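Long-range contacts in periplasmic branched-chain amino acid-binding protein (Burkholderia mallei, PDB 3I09), which probably binds branched-chain amino acids or related small carboxylates in the periplasm and delivers them to an ABC transporter: residues 79-84 against 103-108; 98-103 against 117-122. All blocks are in the same frame, centred on the assembly; numbering follows the deposited sequence.

Interaction 1. Residues 79-84 against 103-108; sequences TNSATA and AGADTL. With AAE (acetoacetic acid), chain C.
S81 reaches over to the 103-108 loop with its hydroxyl, and one oxygen ties the two segments to each other and to the bound acetoacetic acid. Its OG stands beside its own backbone N, opposite the carbonyl carbon (chi1 -72°), which aims it at the loop. There the backbone N of A105 donates to S81 OG over 3.0 Å, while S81 OG in turn donates a hydrogen bond to ligand O1, at 2.5 Å. The methyl of A105 lies against the same CB-OG bond. G104 N meets ligand O1 as well, at 2.7 Å and almost straight (168°), giving that oxygen a donor from each segment. The other carboxyl oxygen, O3, takes S81 N at 2.8 Å, and the keto oxygen O8 takes N80 N at 2.9 Å in a bond of 172°.

Since S81 opens helix 81-94, the carboxyl group sits at a helix N-terminus, where the helix dipole would help hold negative charge. N80 caps this end: its OD1 receives T83 N from above the amide plane and A82 N weakly, and its ND2 is held by N54. The backbone O of N80 takes both T83 OG1 and A84 N.

Further in, the contact turns apolar. The methyls of A84 and A103 press together, CB to CB 3.4 Å, tighter than usual. L108 straddles the same residue, CD1 lying 3.9 Å from A84 CB and CD2 resting against the A84 carbonyl oxygen.

Both segments leave the C-terminal ends of neighbouring parallel strands, 72-77 and 97-100. Helix 151-166, which follows a strand of the other sheet, closes over them, F152 touching S81 and A155 touching A105.

Interaction 2. Residues 98-103 against 117-122; sequences YINIGA and TVHYAY. With AAE (acetoacetic acid), chain C.
H119, through a ring nitrogen, and Y122, through its hydroxyl, each donate to a carbonyl in the turn after strand 97-100. H119 NE2 donates to A103 O over 2.6 Å; the acceptor lies in the imidazole plane, while the nitrogen stands 38° above the carbonyl plane of A103. Y122 OH likewise comes to G102 O from above its carbonyl plane, at 2.7 Å, and the same hydroxyl lies 3.6 Å from ligand C5. The backbone O of Y122 sits over one face of the H119 ring, near its rim.

N100 shapes the turn. Its OD1 takes A103 N on an in-plane lone pair, an Asx motif. With CG anti to the backbone N, chi1 -169°, the amide lies beside the H119 ring, the planes 75° apart, and its ND2 donates 3.0 Å to Y98 OH, which also bonds to A84 O.

Behind this lies a parallel strand pair at the edge of the six-stranded sheet of this type I periplasmic binding protein: V118 N to Y98 O, N100 N to V118 O and Y120 N to N100 O. On the opposite sheet face from N100 and H119, I99 CG1 packs 3.9 Å from V118 CB; just past the strand ends, I99 CG2 and I101 CD1 both lie along Y120 CB. Outside them, helix 278-297 brings A282 against I101 and A121, and S285 to the Y120 hydroxyl.

Overall arrangement
Both contacts are buried, their centres about 8 Å apart, and they share A103, whose methyl serves interaction 1 and whose carbonyl serves interaction 2. Interaction 2 starts in the sheet, with a regular parallel ladder and an apolar face, and becomes irregular only as the strands end. Interaction 1 has no ladder: a helix start meets a loop through a hydroxyl, backbone N-H groups and small methyls. Along the chain the segments alternate, with helix 81-94 leading into strand 97-100. The ligand lies at both, but interaction 1 supplies hydrogen-bond donors to it, while interaction 2 brings the G102 carbonyl and Y122 close to it.

Interaction 1. Residues 79-84 against 103-108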
loop_
_atom_site.group_PDB
_atom_site.type_symbol
_atom_site.label_atom_id
_atom_site.label_comp_id
_atom_site.label_asym_id
_atom_site.label_seq_id
_atom_site.Cartn_x
_atom_site.Cartn_y
_atom_site.Cartn_z
ATOM N N THR A 79 2.334 4.121 6.044
ATOM C CA THR A 79 3.268 4.102 4.929
ATOM C C THR A 79 4.712 3.868 5.410
ATOM O O THR A 79 5.014 3.941 6.602
ATOM C CB THR A 79 3.151 5.411 4.123
ATOM O OG1 THR A 79 3.245 6.528 5.004
ATOM C CG2 THR A 79 1.776 5.491 3.370
ATOM N N ASN A 80 5.559 3.528 4.441
ATOM C CA ASN A 80 7.001 3.385 4.584
ATOM C C ASN A 80 7.383 1.975 5.078
ATOM O O ASN A 80 7.175 1.636 6.244
ATOM C CB ASN A 80 7.592 4.490 5.452
ATOM C CG ASN A 80 9.128 4.435 5.488
ATOM O OD1 ASN A 80 9.716 3.333 5.606
ATOM N ND2 ASN A 80 9.783 5.607 5.392
ATOM N N SER A 81 7.908 1.159 4.163
ATOM C CA SER A 81 8.211 -0.233 4.477
ATOM C C SER A 81 9.315 -0.400 5.527
ATOM O O SER A 81 9.322 -1.401 6.207
ATOM C CB SER A 81 8.580 -1.041 3.228
ATOM O OG SER A 81 7.455 -1.278 2.404
ATOM N N ALA A 82 10.237 0.560 5.649
ATOM C CA ALA A 82 11.263 0.465 6.708
ATOM C C ALA A 82 10.552 0.550 8.069
ATOM O O ALA A 82 10.849 -0.243 8.987
ATOM C CB ALA A 82 12.332 1.542 6.568
ATOM N N THR A 83 9.598 1.483 8.197
ATOM C CA THR A 83 8.811 1.585 9.430
ATOM C C THR A 83 7.902 0.380 9.620
ATOM O O THR A 83 7.720 -0.095 10.752
ATOM C CB THR A 83 7.996 2.873 9.559
ATOM O OG1 THR A 83 6.841 2.829 8.721
ATOM C CG2 THR A 83 8.811 4.107 9.227
ATOM N N ALA A 84 7.362 -0.151 8.529
ATOM C CA ALA A 84 6.480 -1.314 8.631
ATOM C C ALA A 84 7.213 -2.510 9.250
ATOM O O ALA A 84 6.634 -3.275 10.032
ATOM C CB ALA A 84 5.918 -1.731 7.249
ATOM N N ALA A 103 2.205 0.282 3.718
ATOM C CA ALA A 103 3.501 -0.182 3.255
ATOM C C ALA A 103 3.337 -1.354 2.310
ATOM O O ALA A 103 2.398 -2.124 2.409
ATOM C CB ALA A 103 4.409 -0.570 4.441
ATOM N N GLY A 104 4.252 -1.454 1.353
ATOM C CA GLY A 104 4.178 -2.473 0.344
ATOM C C GLY A 104 5.062 -3.678 0.404
ATOM O O GLY A 104 4.741 -4.672 -0.211
ATOM N N ALA A 105 6.199 -3.613 1.095
ATOM C CA ALA A 105 7.179 -4.685 0.936
ATOM C C ALA A 105 6.583 -6.059 1.235
ATOM O O ALA A 105 6.061 -6.299 2.345
ATOM C CB ALA A 105 8.414 -4.457 1.817
ATOM N N ASP A 106 6.712 -6.983 0.277
ATOM C CA ASP A 106 6.209 -8.355 0.481
ATOM C C ASP A 106 6.980 -9.147 1.550
ATOM O O ASP A 106 6.548 -10.225 1.954
ATOM C CB ASP A 106 6.089 -9.134 -0.843
ATOM C CG ASP A 106 7.423 -9.552 -1.445
ATOM O OD1 ASP A 106 8.474 -8.962 -1.134
ATOM O OD2 ASP A 106 7.396 -10.468 -2.313
ATOM N N THR A 107 8.104 -8.584 2.011
ATOM C CA THR A 107 8.866 -9.104 3.130
ATOM C C THR A 107 7.973 -9.387 4.360
ATOM O O THR A 107 8.200 -10.311 5.153
ATOM C CB THR A 107 9.961 -8.051 3.535
ATOM O OG1 THR A 107 10.568 -7.524 2.352
ATOM C CG2 THR A 107 10.976 -8.683 4.363
ATOM N N LEU A 108 6.967 -8.539 4.536
ATOM C CA LEU A 108 6.058 -8.618 5.654
ATOM C C LEU A 108 5.294 -9.941 5.763
ATOM O O LEU A 108 4.858 -10.277 6.842
ATOM C CB LEU A 108 5.048 -7.458 5.593
ATOM C CG LEU A 108 5.614 -6.124 6.040
ATOM C CD1 LEU A 108 4.689 -5.003 5.474
ATOM C CD2 LEU A 108 5.771 -6.015 7.636
HETATM O O1 AAE C . 6.087 0.589 1.355
HETATM C C2 AAE C . 6.434 1.755 1.095
HETATM O O3 AAE C . 7.447 2.283 1.605
HETATM C C4 AAE C . 5.623 2.537 0.076
HETATM C C5 AAE C . 4.545 3.348 0.737
HETATM O O8 AAE C . 4.235 3.169 1.940
HETATM C C9 AAE C . 3.770 4.250 -0.179
#

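Interaction 2. Residues 98-103 against 117-122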
loop_
_atom_site.group_PDB
_atom_site.type_symbol
_atom_site.label_atom_id
_atom_site.label_comp_id
_atom_site.label_asym_id
_atom_site.label_seq_id
_atom_site.Cartn_x
_atom_site.Cartn_y
_atom_site.Cartn_z
ATOM N N TYR A 98 -1.122 -6.632 14.589
ATOM C CA TYR A 98 -0.531 -5.618 13.758
ATOM C C TYR A 98 -1.108 -5.742 12.335
ATOM O O TYR A 98 -0.887 -6.761 11.643
ATOM C CB TYR A 98 0.987 -5.790 13.746
ATOM C CG TYR A 98 1.755 -4.875 12.784
ATOM C CD1 TYR A 98 1.520 -3.500 12.722
ATOM C CD2 TYR A 98 2.754 -5.398 11.975
ATOM C CE1 TYR A 98 2.255 -2.685 11.870
ATOM C CE2 TYR A 98 3.487 -4.608 11.119
ATOM C CZ TYR A 98 3.240 -3.259 11.061
ATOM O OH TYR A 98 3.969 -2.507 10.188
ATOM N N ILE A 99 -1.812 -4.699 11.898
ATOM C CA ILE A 99 -2.332 -4.680 10.557
ATOM C C ILE A 99 -1.663 -3.553 9.802
ATOM O O ILE A 99 -1.752 -2.375 10.183
ATOM C CB ILE A 99 -3.845 -4.508 10.540
ATOM C CG1 ILE A 99 -4.481 -5.626 11.348
ATOM C CG2 ILE A 99 -4.339 -4.541 9.086
ATOM C CD1 ILE A 99 -6.013 -5.516 11.439
ATOM N N ASN A 100 -0.924 -3.913 8.765
ATOM C CA ASN A 100 -0.268 -2.921 7.925
ATOM C C ASN A 100 -1.027 -2.648 6.629
ATOM O O ASN A 100 -1.372 -3.581 5.888
ATOM C CB ASN A 100 1.155 -3.297 7.595
ATOM C CG ASN A 100 1.885 -2.124 6.943
ATOM O OD1 ASN A 100 1.627 -1.814 5.789
ATOM N ND2 ASN A 100 2.726 -1.419 7.719
ATOM N N ILE A 101 -1.327 -1.363 6.397
ATOM C CA ILE A 101 -2.008 -0.940 5.176
ATOM C C ILE A 101 -1.068 -0.207 4.205
ATOM O O ILE A 101 -0.975 -0.549 3.012
ATOM C CB ILE A 101 -3.197 0.016 5.492
ATOM C CG1 ILE A 101 -4.400 -0.760 6.064
ATOM C CG2 ILE A 101 -3.648 0.752 4.233
ATOM C CD1 ILE A 101 -4.160 -1.428 7.309
ATOM N N GLY A 102 -0.383 0.825 4.696
ATOM C CA GLY A 102 0.260 1.752 3.786
ATOM C C GLY A 102 1.530 1.261 3.111
ATOM O O GLY A 102 1.884 1.772 2.042
ATOM N N ALA A 103 2.205 0.282 3.718
ATOM C CA ALA A 103 3.501 -0.182 3.255
ATOM C C ALA A 103 3.337 -1.354 2.310
ATOM O O ALA A 103 2.398 -2.124 2.409
ATOM C CB ALA A 103 4.409 -0.570 4.441
ATOM N N THR A 117 0.709 -10.651 12.167
ATOM C CA THR A 117 0.777 -9.629 11.126
ATOM C C THR A 117 -0.286 -9.857 10.071
ATOM O O THR A 117 -0.477 -10.983 9.625
ATOM C CB THR A 117 2.144 -9.666 10.479
ATOM O OG1 THR A 117 3.143 -9.450 11.500
ATOM C CG2 THR A 117 2.257 -8.605 9.330
ATOM N N VAL A 118 -0.972 -8.791 9.684
ATOM C CA VAL A 118 -1.857 -8.818 8.554
ATOM C C VAL A 118 -1.370 -7.752 7.573
ATOM O O VAL A 118 -1.155 -6.604 7.982
ATOM C CB VAL A 118 -3.300 -8.518 8.976
ATOM C CG1 VAL A 118 -4.234 -8.467 7.747
ATOM C CG2 VAL A 118 -3.756 -9.578 9.978
ATOM N N HIS A 119 -1.238 -8.125 6.291
ATOM C CA HIS A 119 -0.866 -7.175 5.245
ATOM C C HIS A 119 -2.111 -6.977 4.394
ATOM O O HIS A 119 -2.533 -7.857 3.652
ATOM C CB HIS A 119 0.354 -7.665 4.449
ATOM C CG HIS A 119 1.122 -6.551 3.768
ATOM N ND1 HIS A 119 2.167 -6.796 2.906
ATOM C CD2 HIS A 119 1.049 -5.204 3.888
ATOM C CE1 HIS A 119 2.655 -5.651 2.466
ATOM N NE2 HIS A 119 2.001 -4.663 3.048
ATOM N N TYR A 120 -2.734 -5.810 4.559
ATOM C CA TYR A 120 -4.139 -5.675 4.247
ATOM C C TYR A 120 -4.495 -5.227 2.827
ATOM O O TYR A 120 -5.496 -5.717 2.274
ATOM C CB TYR A 120 -4.836 -4.754 5.245
ATOM C CG TYR A 120 -6.352 -4.898 5.302
ATOM C CD1 TYR A 120 -6.950 -5.830 6.149
ATOM C CD2 TYR A 120 -7.192 -4.020 4.585
ATOM C CE1 TYR A 120 -8.340 -5.925 6.253
ATOM C CE2 TYR A 120 -8.594 -4.126 4.663
ATOM C CZ TYR A 120 -9.157 -5.068 5.524
ATOM O OH TYR A 120 -10.522 -5.214 5.628
ATOM N N ALA A 121 -3.742 -4.278 2.273
ATOM C CA ALA A 121 -4.183 -3.554 1.059
ATOM C C ALA A 121 -3.536 -3.955 -0.257
ATOM O O ALA A 121 -4.226 -4.107 -1.278
ATOM C CB ALA A 121 -4.060 -2.049 1.264
ATOM N N TYR A 122 -2.225 -4.085 -0.255
ATOM C CA TYR A 122 -1.444 -4.385 -1.462
ATOM C C TYR A 122 -0.059 -4.842 -1.015
ATOM O O TYR A 122 0.299 -4.659 0.127
ATOM C CB TYR A 122 -1.294 -3.182 -2.390
ATOM C CG TYR A 122 -0.347 -2.148 -1.889
ATOM C CD1 TYR A 122 -0.662 -1.373 -0.776
ATOM C CD2 TYR A 122 0.937 -2.034 -2.415
ATOM C CE1 TYR A 122 0.259 -0.433 -0.256
ATOM C CE2 TYR A 122 1.845 -1.071 -1.931
ATOM C CZ TYR A 122 1.517 -0.305 -0.845
ATOM O OH TYR A 122 2.432 0.615 -0.359
HETATM O O1 AAE C . 6.087 0.589 1.355
HETATM C C2 AAE C . 6.434 1.755 1.095
HETATM O O3 AAE C . 7.447 2.283 1.605
HETATM C C4 AAE C . 5.623 2.537 0.076
HETATM C C5 AAE C . 4.545 3.348 0.737
HETATM O O8 AAE C . 4.235 3.169 1.940
HETATM C C9 AAE C . 3.770 4.250 -0.179
HETATM O O HOH W 1 -0.896 -3.214 2.305
#